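Local coordinates for MdbA protein (Corynebacterium diphtheriae, PDB 5C00) that is a thiol-disulfide oxidoreductase of the DsbA family, which probably forms disulfide bonds in exported proteins and is essential for viability, pilus assembly and toxin production, at residues K7-N12 and F139-K144; I33-V38 and V80-L85; D52-H57 and D94-K99; G67-A72 and E200-Q205; W113-N118 and L146-E151. One frame throughout, in Å; residues are numbered along the deposited sequence. Where two conformers were deposited one is given.

Contact 1. Residues K7-N12 and F139-K144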
# COMPACT_ATOMS: atom_id res chain seq x y z
N LYS A 7 -13.15 22.59 7.49
CA LYS A 7 -11.87 23.05 8.11
C LYS A 7 -10.66 22.26 7.59
O LYS A 7 -10.71 21.03 7.45
CB LYS A 7 -11.96 22.90 9.62
CG LYS A 7 -10.98 23.76 10.38
CD LYS A 7 -11.17 23.60 11.88
CE LYS A 7 -10.54 24.78 12.61
NZ LYS A 7 -10.53 24.59 14.08
N ALA A 8 -9.55 22.96 7.37
CA ALA A 8 -8.35 22.39 6.79
C ALA A 8 -7.50 21.85 7.94
O ALA A 8 -7.36 22.51 8.94
CB ALA A 8 -7.55 23.45 6.04
N HIS A 9 -6.97 20.64 7.80
CA HIS A 9 -6.13 20.01 8.80
C HIS A 9 -4.67 19.87 8.36
O HIS A 9 -3.77 20.01 9.19
CB HIS A 9 -6.69 18.61 9.08
CG HIS A 9 -8.13 18.64 9.46
ND1 HIS A 9 -8.53 18.94 10.74
CD2 HIS A 9 -9.26 18.52 8.73
CE1 HIS A 9 -9.85 18.96 10.79
NE2 HIS A 9 -10.32 18.70 9.59
N GLN A 10 -4.45 19.54 7.07
CA GLN A 10 -3.09 19.44 6.49
C GLN A 10 -2.90 20.34 5.28
O GLN A 10 -3.65 20.25 4.31
CB GLN A 10 -2.75 18.04 6.03
CG GLN A 10 -2.33 17.07 7.07
CD GLN A 10 -1.20 17.56 7.94
OE1 GLN A 10 -0.12 17.89 7.46
NE2 GLN A 10 -1.45 17.60 9.22
N ALA A 11 -1.87 21.18 5.32
CA ALA A 11 -1.61 22.16 4.26
C ALA A 11 -2.84 23.07 4.09
O ALA A 11 -3.36 23.56 5.09
CB ALA A 11 -1.17 21.47 2.95
N ASN A 12 -3.28 23.30 2.86
CA ASN A 12 -4.38 24.19 2.58
C ASN A 12 -5.01 23.73 1.29
O ASN A 12 -4.49 22.84 0.63
CB ASN A 12 -3.87 25.62 2.42
CG ASN A 12 -2.90 25.77 1.26
OD1 ASN A 12 -3.27 25.61 0.09
ND2 ASN A 12 -1.64 26.12 1.57
N PHE A 139 -5.10 12.38 7.23
CA PHE A 139 -5.04 11.44 6.12
C PHE A 139 -6.04 11.81 5.01
O PHE A 139 -5.76 11.67 3.80
CB PHE A 139 -5.27 10.03 6.62
CG PHE A 139 -4.11 9.49 7.42
CD1 PHE A 139 -2.98 9.04 6.78
CD2 PHE A 139 -4.15 9.44 8.80
CE1 PHE A 139 -1.89 8.56 7.50
CE2 PHE A 139 -3.08 8.95 9.53
CZ PHE A 139 -1.96 8.49 8.88
N ALA A 140 -7.22 12.25 5.41
CA ALA A 140 -8.24 12.61 4.42
C ALA A 140 -7.88 13.85 3.60
O ALA A 140 -8.07 13.88 2.40
CB ALA A 140 -9.58 12.81 5.10
N ASP A 141 -7.34 14.86 4.26
CA ASP A 141 -7.02 16.12 3.56
C ASP A 141 -5.99 15.77 2.48
O ASP A 141 -6.03 16.29 1.37
CB ASP A 141 -6.43 17.16 4.49
CG ASP A 141 -7.48 18.02 5.19
OD1 ASP A 141 -8.68 17.68 5.24
OD2 ASP A 141 -7.05 19.10 5.70
N VAL A 142 -5.01 14.94 2.85
CA VAL A 142 -3.92 14.63 1.94
C VAL A 142 -4.41 13.81 0.75
O VAL A 142 -4.02 14.06 -0.40
CB VAL A 142 -2.73 13.96 2.66
CG1 VAL A 142 -1.68 13.51 1.65
CG2 VAL A 142 -2.11 14.97 3.59
N ALA A 143 -5.28 12.83 1.00
CA ALA A 143 -5.91 12.11 -0.06
C ALA A 143 -6.63 13.05 -1.04
O ALA A 143 -6.53 12.87 -2.25
CB ALA A 143 -6.91 11.08 0.51
N LYS A 144 -7.42 13.96 -0.52
CA LYS A 144 -8.16 14.91 -1.37
C LYS A 144 -7.18 15.73 -2.22
O LYS A 144 -7.38 15.93 -3.43
CB LYS A 144 -8.99 15.82 -0.49
CG LYS A 144 -9.69 16.95 -1.22
CD LYS A 144 -10.82 16.40 -2.03
CE LYS A 144 -11.53 17.52 -2.80
NZ LYS A 144 -10.86 17.72 -4.09
O HOH W 1 -6.03 20.90 3.02
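Asp141, on helix 136-145, takes hold of the N-terminal segment 7-12 through a single carboxylate oxygen. The backbone N of His9 donates to Asp141 OD2 at 2.6 Å, on the syn side, and the next amide, Gln10 N, reaches the same OD2 at 3.0 Å on the anti side. Both bonds are nearly straight, and both donors stand over the same face of the carboxylate, 25° and 28° out of its plane. A water held by Gln10 O at 2.8 Å adds a weak third bond to OD2. The other oxygen, OD1, is taken by a salt bridge to Arg157 of helix 150-158; it also lies at the edge of the His9 ring, 3.6 Å from His9 CD2. Gln10 packs its CB on Val142 CG2 at 4.0 Å, then bends at chi2 (-53°), and its NE2 ends on Asp138, one turn earlier than Val142. Here a segment without regular secondary structure is fastened to the surface of the helical part of this thioredoxin-like protein. With two amides on one oxygen and an arginine on the other, the carboxylate is probably kept ionised and its rotation fixed.

Contact 2. Residues I33-V38 and V80-L85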
# COMPACT_ATOMS: atom_id res chain seq x y z
N ILE A 33 -4.49 -5.46 -2.18
CA ILE A 33 -4.65 -4.45 -3.17
C ILE A 33 -3.76 -4.91 -4.30
O ILE A 33 -2.53 -4.93 -4.18
CB ILE A 33 -4.27 -3.05 -2.65
CG1 ILE A 33 -5.23 -2.62 -1.54
CG2 ILE A 33 -4.28 -2.05 -3.81
CD1 ILE A 33 -4.68 -1.57 -0.59
N VAL A 34 -4.38 -5.25 -5.41
CA VAL A 34 -3.69 -5.87 -6.51
C VAL A 34 -3.35 -4.86 -7.61
O VAL A 34 -4.23 -4.15 -8.08
CB VAL A 34 -4.54 -7.04 -7.09
CG1 VAL A 34 -3.69 -7.86 -8.07
CG2 VAL A 34 -5.02 -7.96 -5.99
N LEU A 35 -2.07 -4.74 -7.97
CA LEU A 35 -1.66 -3.84 -9.05
C LEU A 35 -1.24 -4.68 -10.24
O LEU A 35 -0.49 -5.62 -10.09
CB LEU A 35 -0.51 -2.95 -8.61
CG LEU A 35 -0.80 -2.17 -7.34
CD1 LEU A 35 0.42 -1.32 -7.05
CD2 LEU A 35 -2.01 -1.29 -7.50
N LYS A 36 -1.76 -4.35 -11.40
CA LYS A 36 -1.59 -5.15 -12.60
C LYS A 36 -1.78 -4.32 -13.84
O LYS A 36 -2.53 -3.37 -13.84
CB LYS A 36 -2.61 -6.27 -12.59
CG LYS A 36 -4.01 -5.76 -12.31
CD LYS A 36 -5.01 -6.89 -12.02
CE LYS A 36 -5.98 -6.47 -10.92
NZ LYS A 36 -7.21 -7.35 -10.88
N ALA A 37 -1.10 -4.69 -14.91
CA ALA A 37 -1.36 -4.12 -16.20
C ALA A 37 -2.77 -4.50 -16.68
O ALA A 37 -3.27 -5.56 -16.35
CB ALA A 37 -0.34 -4.59 -17.19
N VAL A 38 -3.34 -3.62 -17.49
CA VAL A 38 -4.61 -3.89 -18.21
C VAL A 38 -4.57 -5.24 -18.93
O VAL A 38 -5.51 -6.06 -18.81
CB VAL A 38 -4.97 -2.72 -19.15
CG1 VAL A 38 -6.15 -3.05 -20.07
CG2 VAL A 38 -5.32 -1.51 -18.31
N VAL A 80 1.15 -7.67 -8.66
CA VAL A 80 1.54 -7.47 -7.26
C VAL A 80 0.36 -7.41 -6.30
O VAL A 80 -0.52 -6.54 -6.38
CB VAL A 80 2.43 -6.22 -7.06
CG1 VAL A 80 2.83 -6.13 -5.59
CG2 VAL A 80 3.68 -6.33 -7.91
N ASN A 81 0.33 -8.38 -5.41
CA ASN A 81 -0.63 -8.34 -4.35
C ASN A 81 -0.03 -7.64 -3.14
O ASN A 81 0.74 -8.24 -2.40
CB ASN A 81 -1.06 -9.75 -3.97
CG ASN A 81 -1.62 -10.50 -5.14
OD1 ASN A 81 -2.78 -10.35 -5.47
ND2 ASN A 81 -0.79 -11.26 -5.81
N LEU A 82 -0.47 -6.40 -2.90
CA LEU A 82 -0.06 -5.64 -1.77
C LEU A 82 -0.93 -6.07 -0.59
O LEU A 82 -2.17 -5.91 -0.62
CB LEU A 82 -0.19 -4.13 -1.99
CG LEU A 82 0.73 -3.53 -3.05
CD1 LEU A 82 0.29 -2.11 -3.31
CD2 LEU A 82 2.17 -3.59 -2.60
N ARG A 83 -0.28 -6.73 0.37
CA ARG A 83 -0.92 -7.31 1.54
C ARG A 83 -0.50 -6.50 2.75
O ARG A 83 0.60 -6.68 3.32
CB ARG A 83 -0.52 -8.77 1.66
CG ARG A 83 -1.10 -9.62 0.50
CD ARG A 83 -1.03 -11.13 0.73
NE ARG A 83 -1.72 -11.80 -0.35
CZ ARG A 83 -3.04 -11.92 -0.45
NH1 ARG A 83 -3.84 -11.46 0.48
NH2 ARG A 83 -3.58 -12.48 -1.53
N ILE A 84 -1.37 -5.55 3.08
CA ILE A 84 -1.08 -4.59 4.12
C ILE A 84 -1.41 -5.08 5.51
O ILE A 84 -2.47 -5.65 5.80
CB ILE A 84 -1.74 -3.20 3.86
CG1 ILE A 84 -1.52 -2.74 2.40
CG2 ILE A 84 -1.17 -2.20 4.84
CD1 ILE A 84 -0.10 -2.77 1.94
N LEU A 85 -0.45 -4.88 6.41
CA LEU A 85 -0.53 -5.33 7.77
C LEU A 85 -0.70 -4.14 8.73
O LEU A 85 -0.46 -3.00 8.34
CB LEU A 85 0.75 -6.07 8.13
CG LEU A 85 1.13 -7.27 7.26
CD1 LEU A 85 2.52 -7.70 7.57
CD2 LEU A 85 0.16 -8.42 7.48
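Leu35 and Leu82 meet obliquely on one face of the sheet, CD1 against CD1 at 3.8 Å, each with CG beside its own backbone N. They belong to strands 32-36 and 78-85, which run antiparallel; the axes of segments 33-36 and 80-85 come within 4.6 Å. Ile33 lies directly across from Leu82 in a hydrogen-bonded pair, and Leu35 is likewise across from Val80, making the Leu35–Leu82 contact diagonal. Leu82 CB also rests 3.3 Å from Ile33 O. On the other face, Val34 and Asn81 form the intervening non-hydrogen-bonded pair and lie side by side, pointing the same way. Asn81 OD1 is turned to the valine, 3.3 Å from Val34 CG2, while ND2 is spent on the carbonyl of Ile47 in strand 45-52.

Of the four backbone bonds, three have the donor in the carbonyl plane; the exception is Leu82 N to Ile33 O (2.8 Å), where the donor stands 37° above it. Between the bonded pairs, Val34 CA approaches Val80 O at 3.2 Å in a CA-H...O contact. The pairing extends the central mixed sheet of the thioredoxin-like fold, where strand 78-85 runs parallel to 45-52 on its other side. The Ile33, Leu35, Val80 and Leu82 face is covered by helices 113-125 and 56-74, through Trp113, Tyr116 and Met69 among others. The chemistry thus divides by face: the strands present only aliphatic side chains to the helices, and on the other side Asn81 brings an amide whose nitrogen is satisfied by a neighbouring strand and whose oxygen meets methyl groups.

Contact 3. Residues D52-H57 and D94-K99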
# COMPACT_ATOMS: atom_id res chain seq x y z
N ASP A 52 3.73 -2.65 6.10
CA ASP A 52 2.97 -1.92 7.16
C ASP A 52 3.36 -0.43 7.03
O ASP A 52 4.55 -0.09 6.90
CB ASP A 52 3.33 -2.59 8.49
CG ASP A 52 2.63 -1.96 9.72
OD1 ASP A 52 2.67 -0.72 9.91
OD2 ASP A 52 2.10 -2.73 10.54
N PHE A 53 2.38 0.46 7.07
CA PHE A 53 2.66 1.89 6.91
C PHE A 53 3.47 2.54 8.07
O PHE A 53 3.92 3.68 7.92
CB PHE A 53 1.40 2.66 6.67
CG PHE A 53 0.92 2.61 5.25
CD1 PHE A 53 1.51 3.43 4.28
CD2 PHE A 53 -0.12 1.75 4.87
CE1 PHE A 53 1.09 3.41 2.98
CE2 PHE A 53 -0.52 1.72 3.55
CZ PHE A 53 0.05 2.56 2.61
N SER A 54 3.71 1.82 9.17
CA SER A 54 4.57 2.36 10.22
C SER A 54 5.97 1.74 10.20
O SER A 54 6.76 1.98 11.11
CB SER A 54 3.95 2.16 11.59
OG SER A 54 2.68 2.80 11.61
N CYS A 55 6.26 0.93 9.20
CA CYS A 55 7.51 0.18 9.12
C CYS A 55 8.61 0.96 8.37
O CYS A 55 8.49 1.20 7.18
CB CYS A 55 7.19 -1.14 8.46
SG CYS A 55 8.61 -2.13 8.06
N PRO A 56 9.68 1.36 9.07
CA PRO A 56 10.70 2.18 8.42
C PRO A 56 11.43 1.42 7.33
O PRO A 56 11.79 2.01 6.32
CB PRO A 56 11.68 2.58 9.54
CG PRO A 56 11.21 1.90 10.77
CD PRO A 56 9.85 1.29 10.53
N HIS A 57 11.63 0.12 7.51
CA HIS A 57 12.35 -0.62 6.50
C HIS A 57 11.45 -0.90 5.29
O HIS A 57 11.95 -1.11 4.21
CB HIS A 57 13.02 -1.88 7.06
CG HIS A 57 14.18 -1.58 7.97
ND1 HIS A 57 14.52 -2.38 9.04
CD2 HIS A 57 15.05 -0.55 7.97
CE1 HIS A 57 15.56 -1.85 9.66
NE2 HIS A 57 15.90 -0.74 9.04
N ASP A 94 -6.40 0.66 16.00
CA ASP A 94 -6.62 2.03 15.49
C ASP A 94 -5.41 2.96 15.73
O ASP A 94 -5.59 4.13 16.05
CB ASP A 94 -7.90 2.61 16.08
CG ASP A 94 -8.42 3.82 15.33
OD1 ASP A 94 -8.01 4.12 14.21
OD2 ASP A 94 -9.30 4.47 15.85
N GLY A 95 -4.21 2.44 15.52
CA GLY A 95 -3.04 3.30 15.52
C GLY A 95 -2.65 3.76 14.16
O GLY A 95 -3.41 3.73 13.22
N ASN A 96 -1.42 4.23 14.05
CA ASN A 96 -0.99 4.84 12.83
C ASN A 96 -1.06 3.85 11.68
O ASN A 96 -1.42 4.22 10.62
CB ASN A 96 0.45 5.31 12.98
CG ASN A 96 0.92 6.07 11.78
OD1 ASN A 96 0.55 7.24 11.61
ND2 ASN A 96 1.69 5.44 10.93
N SER A 97 -0.67 2.58 11.90
CA SER A 97 -0.65 1.61 10.80
C SER A 97 -2.07 1.39 10.27
O SER A 97 -2.31 1.26 9.05
CB SER A 97 -0.05 0.26 11.29
OG SER A 97 1.33 0.42 11.73
N THR A 98 -3.03 1.35 11.17
CA THR A 98 -4.44 1.21 10.75
C THR A 98 -4.98 2.46 10.09
O THR A 98 -5.66 2.37 9.07
CB THR A 98 -5.36 0.79 11.90
OG1 THR A 98 -4.88 -0.44 12.44
CG2 THR A 98 -6.83 0.60 11.37
N LYS A 99 -4.72 3.62 10.67
CA LYS A 99 -5.19 4.88 10.07
C LYS A 99 -4.66 5.09 8.64
O LYS A 99 -5.42 5.40 7.69
CB LYS A 99 -4.85 6.06 10.97
CG LYS A 99 -5.73 6.16 12.18
CD LYS A 99 -5.31 7.33 13.06
CE LYS A 99 -6.35 7.58 14.16
NZ LYS A 99 -6.34 6.52 15.19
O HOH W 2 -0.32 -0.24 7.68
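Ser54 and Ser97 join hydroxyls at the start of the helix that opens with what is probably the thioredoxin-type CxxC, where the loop leading to Cys55 meets the first turn of helix 96-109. The side-chain hydrogen bonds form a chain. Asn96 ND2 donates to Ser54 OG almost straight (172°), with the acceptor in its amide plane; Ser54 OG donates to Ser97 OG at 2.7 Å, and Ser97 OG donates to Asp52 OD1 at 2.5 Å, on its syn lone pair. That oxygen also accepts Ser54 N on its anti lone pair, closing an Asx turn. Asp52 CG is anti to the backbone N (chi1 -180°), which carries the carboxylate across to the serine; its OD2 accepts the amide of Leu88.

Backbone bonds complete the loop: Cys55 N returns to Asp52 O in a type I turn, and Cys55 is the N-cap of helix 56-74. Both helices begin beside this network, which probably helps to set the loop before Cys55, the presumed first redox cysteine. The Asn96 side chain also packs against Tyr131 and Phe139. A water bridges the two backbones, accepting from Phe53 N at 2.9 Å and donating to Ser97 O at 2.8 Å.

Contact 4. Residues G67-A72 and E200-Q205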
# COMPACT_ATOMS: atom_id res chain seq x y z
N GLY A 67 10.21 1.87 -8.06
CA GLY A 67 10.42 2.24 -9.44
C GLY A 67 10.47 1.04 -10.37
O GLY A 67 9.67 0.95 -11.30
N PRO A 68 11.40 0.12 -10.14
CA PRO A 68 11.44 -1.07 -10.98
C PRO A 68 10.18 -1.89 -10.89
O PRO A 68 9.75 -2.43 -11.93
CB PRO A 68 12.62 -1.88 -10.44
CG PRO A 68 13.36 -0.98 -9.54
CD PRO A 68 12.54 0.21 -9.23
N MSE A 69 9.56 -1.96 -9.71
CA MSE A 69 8.30 -2.71 -9.56
C MSE A 69 7.27 -2.12 -10.49
O MSE A 69 6.57 -2.88 -11.15
CB MSE A 69 7.80 -2.70 -8.11
CG MSE A 69 6.49 -3.48 -7.94
SE MSE A 69 5.83 -3.33 -6.10
CE MSE A 69 5.18 -1.53 -6.31
N THR A 70 7.10 -0.80 -10.49
CA THR A 70 6.13 -0.14 -11.37
C THR A 70 6.37 -0.52 -12.84
O THR A 70 5.46 -0.84 -13.56
CB THR A 70 6.22 1.40 -11.21
OG1 THR A 70 6.06 1.75 -9.84
CG2 THR A 70 5.17 2.09 -12.03
N LYS A 71 7.62 -0.49 -13.27
CA LYS A 71 7.93 -0.84 -14.66
C LYS A 71 7.57 -2.27 -15.00
O LYS A 71 7.05 -2.54 -16.08
CB LYS A 71 9.41 -0.59 -15.00
CG LYS A 71 9.85 0.85 -14.82
CD LYS A 71 8.96 1.87 -15.55
CE LYS A 71 8.08 2.70 -14.61
NZ LYS A 71 7.37 3.88 -15.22
N ALA A 72 7.82 -3.17 -14.09
CA ALA A 72 7.55 -4.58 -14.31
C ALA A 72 6.06 -4.86 -14.34
O ALA A 72 5.59 -5.71 -15.09
CB ALA A 72 8.24 -5.41 -13.22
N GLU A 200 16.65 -6.43 -2.09
CA GLU A 200 16.72 -5.20 -2.90
C GLU A 200 16.57 -5.47 -4.37
O GLU A 200 16.24 -4.55 -5.15
CB GLU A 200 18.04 -4.48 -2.70
CG GLU A 200 18.16 -3.85 -1.33
CD GLU A 200 19.42 -3.00 -1.20
OE1 GLU A 200 19.85 -2.37 -2.20
OE2 GLU A 200 19.97 -2.95 -0.08
N THR A 201 16.80 -6.71 -4.78
CA THR A 201 16.73 -7.07 -6.18
C THR A 201 15.58 -7.99 -6.48
O THR A 201 15.60 -8.71 -7.47
CB THR A 201 18.06 -7.71 -6.66
OG1 THR A 201 18.21 -9.04 -6.15
CG2 THR A 201 19.23 -6.90 -6.21
N TRP A 202 14.54 -7.98 -5.63
CA TRP A 202 13.45 -8.91 -5.81
C TRP A 202 12.77 -8.76 -7.16
O TRP A 202 12.30 -9.75 -7.70
CB TRP A 202 12.44 -8.81 -4.65
CG TRP A 202 11.54 -7.61 -4.61
CD1 TRP A 202 11.68 -6.51 -3.86
CD2 TRP A 202 10.31 -7.47 -5.34
NE1 TRP A 202 10.60 -5.65 -4.07
CE2 TRP A 202 9.74 -6.24 -4.96
CE3 TRP A 202 9.63 -8.28 -6.24
CZ2 TRP A 202 8.54 -5.78 -5.47
CZ3 TRP A 202 8.41 -7.82 -6.75
CH2 TRP A 202 7.88 -6.58 -6.36
N VAL A 203 12.69 -7.54 -7.69
CA VAL A 203 11.99 -7.32 -8.95
C VAL A 203 12.78 -8.02 -10.09
O VAL A 203 12.18 -8.73 -10.93
CB VAL A 203 11.79 -5.83 -9.24
CG1 VAL A 203 11.07 -5.65 -10.59
CG2 VAL A 203 10.98 -5.14 -8.11
N GLU A 204 14.11 -7.88 -10.06
CA GLU A 204 14.97 -8.61 -11.04
C GLU A 204 14.74 -10.09 -10.92
O GLU A 204 14.64 -10.80 -11.90
CB GLU A 204 16.46 -8.39 -10.81
CG GLU A 204 16.98 -7.00 -11.03
CD GLU A 204 18.42 -6.84 -10.54
OE1 GLU A 204 18.70 -5.78 -9.92
OE2 GLU A 204 19.27 -7.75 -10.75
N GLN A 205 14.67 -10.56 -9.69
CA GLN A 205 14.48 -11.97 -9.41
C GLN A 205 13.15 -12.44 -9.94
O GLN A 205 13.06 -13.51 -10.49
CB GLN A 205 14.53 -12.24 -7.93
CG GLN A 205 15.89 -12.03 -7.29
CD GLN A 205 15.97 -12.58 -5.88
OE1 GLN A 205 15.61 -13.74 -5.61
NE2 GLN A 205 16.47 -11.75 -4.96
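Val203 drives both its methyl groups against helix 56-74, and all of the contact is apolar or sulfur-aromatic: no hydrogen bond crosses it. In the aliphatic part, CG1, anti to the valine's own backbone N (chi1 179°), meets Pro68 and Ala72, one helical turn apart; Ala72 CB lies 3.9 Å away and Pro68 O 3.7 Å. CG2 points to the residue between them, touching Met69 N at 3.8 Å and Met69 CB at 4.0 Å. The valine thus sits among Pro68, Met69 and Ala72.

The second kind of interaction is a Met-aromatic contact. Met69 is selenomethionine in this crystal, and its SE reaches the edge of the Trp202 six-membered ring, 3.7 Å from CZ2 and 87° off the ring normal. The chain runs extended through CG, which itself lies 3.7 Å from Trp202 CH2, and turns only at chi3. One face of the same indole is covered by Val203 CG2, 3.5 Å above its centre, so valine and selenomethionine hold the ring from face and edge. Its NE1 makes a weak hydrogen bond to Thr65 OG1.

Helix 202-207, near the C-terminus, is thereby laid against helix 56-74 of the thioredoxin-like fold, which begins at the probable CxxC. Met69 continues inward to strands 78-85 and 45-52 and to Trp117 of helix 113-125, and Trp202 touches Ile47 of strand 45-52.

Contact 5. Residues W113-N118 and L146-E151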
# COMPACT_ATOMS: atom_id res chain seq x y z
N TRP A 113 -6.31 4.59 -9.41
CA TRP A 113 -5.02 3.94 -9.17
C TRP A 113 -3.89 4.94 -9.19
O TRP A 113 -2.91 4.73 -8.47
CB TRP A 113 -4.79 2.77 -10.14
CG TRP A 113 -5.85 1.78 -9.88
CD1 TRP A 113 -6.97 1.56 -10.61
CD2 TRP A 113 -5.96 0.98 -8.71
NE1 TRP A 113 -7.75 0.61 -10.00
CE2 TRP A 113 -7.18 0.28 -8.80
CE3 TRP A 113 -5.17 0.83 -7.57
CZ2 TRP A 113 -7.58 -0.60 -7.83
CZ3 TRP A 113 -5.57 -0.02 -6.61
CH2 TRP A 113 -6.79 -0.72 -6.74
N GLU A 114 -4.00 6.02 -9.95
CA GLU A 114 -2.92 7.00 -9.94
C GLU A 114 -2.88 7.78 -8.59
O GLU A 114 -1.81 8.02 -8.03
CB GLU A 114 -3.00 7.92 -11.13
CG GLU A 114 -1.67 8.60 -11.41
CD GLU A 114 -1.64 9.25 -12.78
OE1 GLU A 114 -1.82 10.48 -12.79
OE2 GLU A 114 -1.45 8.53 -13.80
N THR A 115 -4.04 8.09 -8.04
CA THR A 115 -4.10 8.67 -6.69
C THR A 115 -3.59 7.70 -5.62
O THR A 115 -2.74 8.03 -4.79
CB THR A 115 -5.56 9.13 -6.40
OG1 THR A 115 -5.89 10.14 -7.36
CG2 THR A 115 -5.67 9.73 -5.05
N TYR A 116 -4.07 6.45 -5.69
CA TYR A 116 -3.64 5.41 -4.76
C TYR A 116 -2.12 5.29 -4.76
O TYR A 116 -1.46 5.34 -3.71
CB TYR A 116 -4.25 4.08 -5.10
CG TYR A 116 -3.64 3.00 -4.26
CD1 TYR A 116 -3.95 2.88 -2.90
CD2 TYR A 116 -2.66 2.18 -4.76
CE1 TYR A 116 -3.33 1.95 -2.11
CE2 TYR A 116 -2.02 1.26 -3.96
CZ TYR A 116 -2.37 1.17 -2.63
OH TYR A 116 -1.76 0.25 -1.86
N TRP A 117 -1.56 5.13 -5.94
CA TRP A 117 -0.11 4.94 -6.00
C TRP A 117 0.67 6.10 -5.35
O TRP A 117 1.62 5.91 -4.57
CB TRP A 117 0.29 4.77 -7.45
CG TRP A 117 1.72 4.70 -7.57
CD1 TRP A 117 2.53 5.66 -8.00
CD2 TRP A 117 2.53 3.60 -7.20
NE1 TRP A 117 3.84 5.24 -7.94
CE2 TRP A 117 3.86 3.97 -7.47
CE3 TRP A 117 2.27 2.32 -6.68
CZ2 TRP A 117 4.93 3.12 -7.22
CZ3 TRP A 117 3.35 1.47 -6.43
CH2 TRP A 117 4.65 1.88 -6.72
N ASN A 118 0.28 7.32 -5.71
CA ASN A 118 0.98 8.47 -5.16
C ASN A 118 0.72 8.69 -3.68
O ASN A 118 1.60 9.17 -2.97
CB ASN A 118 0.61 9.71 -5.97
CG ASN A 118 1.32 9.72 -7.32
OD1 ASN A 118 2.53 9.97 -7.38
ND2 ASN A 118 0.61 9.36 -8.37
N LEU A 146 -4.31 14.95 -3.25
CA LEU A 146 -3.71 14.12 -4.28
C LEU A 146 -4.68 13.65 -5.34
O LEU A 146 -4.29 12.94 -6.30
CB LEU A 146 -3.00 12.90 -3.65
CG LEU A 146 -1.53 13.12 -3.30
CD1 LEU A 146 -0.94 11.98 -2.47
CD2 LEU A 146 -0.64 13.35 -4.51
N GLY A 147 -5.96 13.94 -5.17
CA GLY A 147 -6.91 13.64 -6.21
C GLY A 147 -8.06 12.75 -5.85
O GLY A 147 -8.87 12.48 -6.73
N ALA A 148 -8.19 12.36 -4.57
CA ALA A 148 -9.28 11.51 -4.16
C ALA A 148 -10.60 12.24 -4.27
O ALA A 148 -10.69 13.46 -4.06
CB ALA A 148 -9.10 11.00 -2.75
N SER A 149 -11.62 11.47 -4.55
CA SER A 149 -12.94 12.01 -4.68
C SER A 149 -13.46 12.50 -3.32
O SER A 149 -12.95 12.13 -2.28
CB SER A 149 -13.86 10.95 -5.23
OG SER A 149 -14.13 9.96 -4.27
N ASP A 150 -14.47 13.37 -3.36
CA ASP A 150 -15.21 13.80 -2.15
C ASP A 150 -15.79 12.66 -1.34
O ASP A 150 -15.77 12.69 -0.11
CB ASP A 150 -16.35 14.78 -2.51
CG ASP A 150 -15.86 16.18 -2.79
OD1 ASP A 150 -14.65 16.43 -2.85
OD2 ASP A 150 -16.70 17.05 -3.01
N GLU A 151 -16.25 11.62 -2.04
CA GLU A 151 -16.76 10.41 -1.43
C GLU A 151 -15.68 9.67 -0.64
O GLU A 151 -15.90 9.26 0.47
CB GLU A 151 -17.29 9.47 -2.52
CG GLU A 151 -18.07 8.28 -1.99
CD GLU A 151 -17.38 6.94 -2.20
OE1 GLU A 151 -16.56 6.81 -3.15
OE2 GLU A 151 -17.68 6.01 -1.40
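Thr115 faces the turn 146-148, where helix 136-145 gives way to helix 150-158, and its side chain can be followed atom by atom. CB stands 4.0 Å from Leu146 O. From there the two branches part. OG1, beside the backbone N (chi1 -62°), comes to 3.4 Å from Leu146 O and 3.7 Å from Gly147 C, yet its hydrogen bond is made with Asp112, just before its own helix; Leu146 O is in turn bonded to Lys19. CG2 lies over the Gly147-Ala148 peptide, 3.7 Å from Ala148 N and equally near Leu146 O.

The positive phi of Gly147 (122°) ends helix 136-145 in a Schellman motif. Leu146 spreads its methyls on Asn118, about one turn further along helix 113-125 than Thr115: CD1 is 3.8 Å from Asn118 O, and CD2 touches CB. The Asn118 amide turns away, donating from ND2 to Glu114 O, which also receives Asn118 N from the opposite face of the carbonyl plane.

These helices, between strands 78-85 and 187-190, probably correspond to the helical insertion of DsbA-family proteins, and the join brings the 136-145 to 150-158 connection against helix 113-125. Val107 of helix 96-109 also packs on Thr115, Tyr17 and Lys19 of the N-terminal loop cover Leu146 and Asn118, and from the far side of the helix Tyr116 packs on Ile33 in strand 32-36.

In the fold
Contacts 2 to 5 are buried, whereas contact 1 lies at the surface, about 32 Å between centres from contact 4 across the chain's centre. Contact 2 is the sheet core, made of backbone bonds and aliphatic faces; contact 4 touches it through Val80 and Met69, and contact 5 through Trp113 and Tyr116, so helices 56-74 and 113-125 share one face of the sheet. Contact 3 lies at the loop leading into helix 56-74 and is polar; contact 4 lies further along the helix and is apolar. Contacts 1 and 5 meet around the end of helix 136-145, where Ala143 O probably bonds Ala148 N. Phe139 carries contact 1's helix over to contact 3.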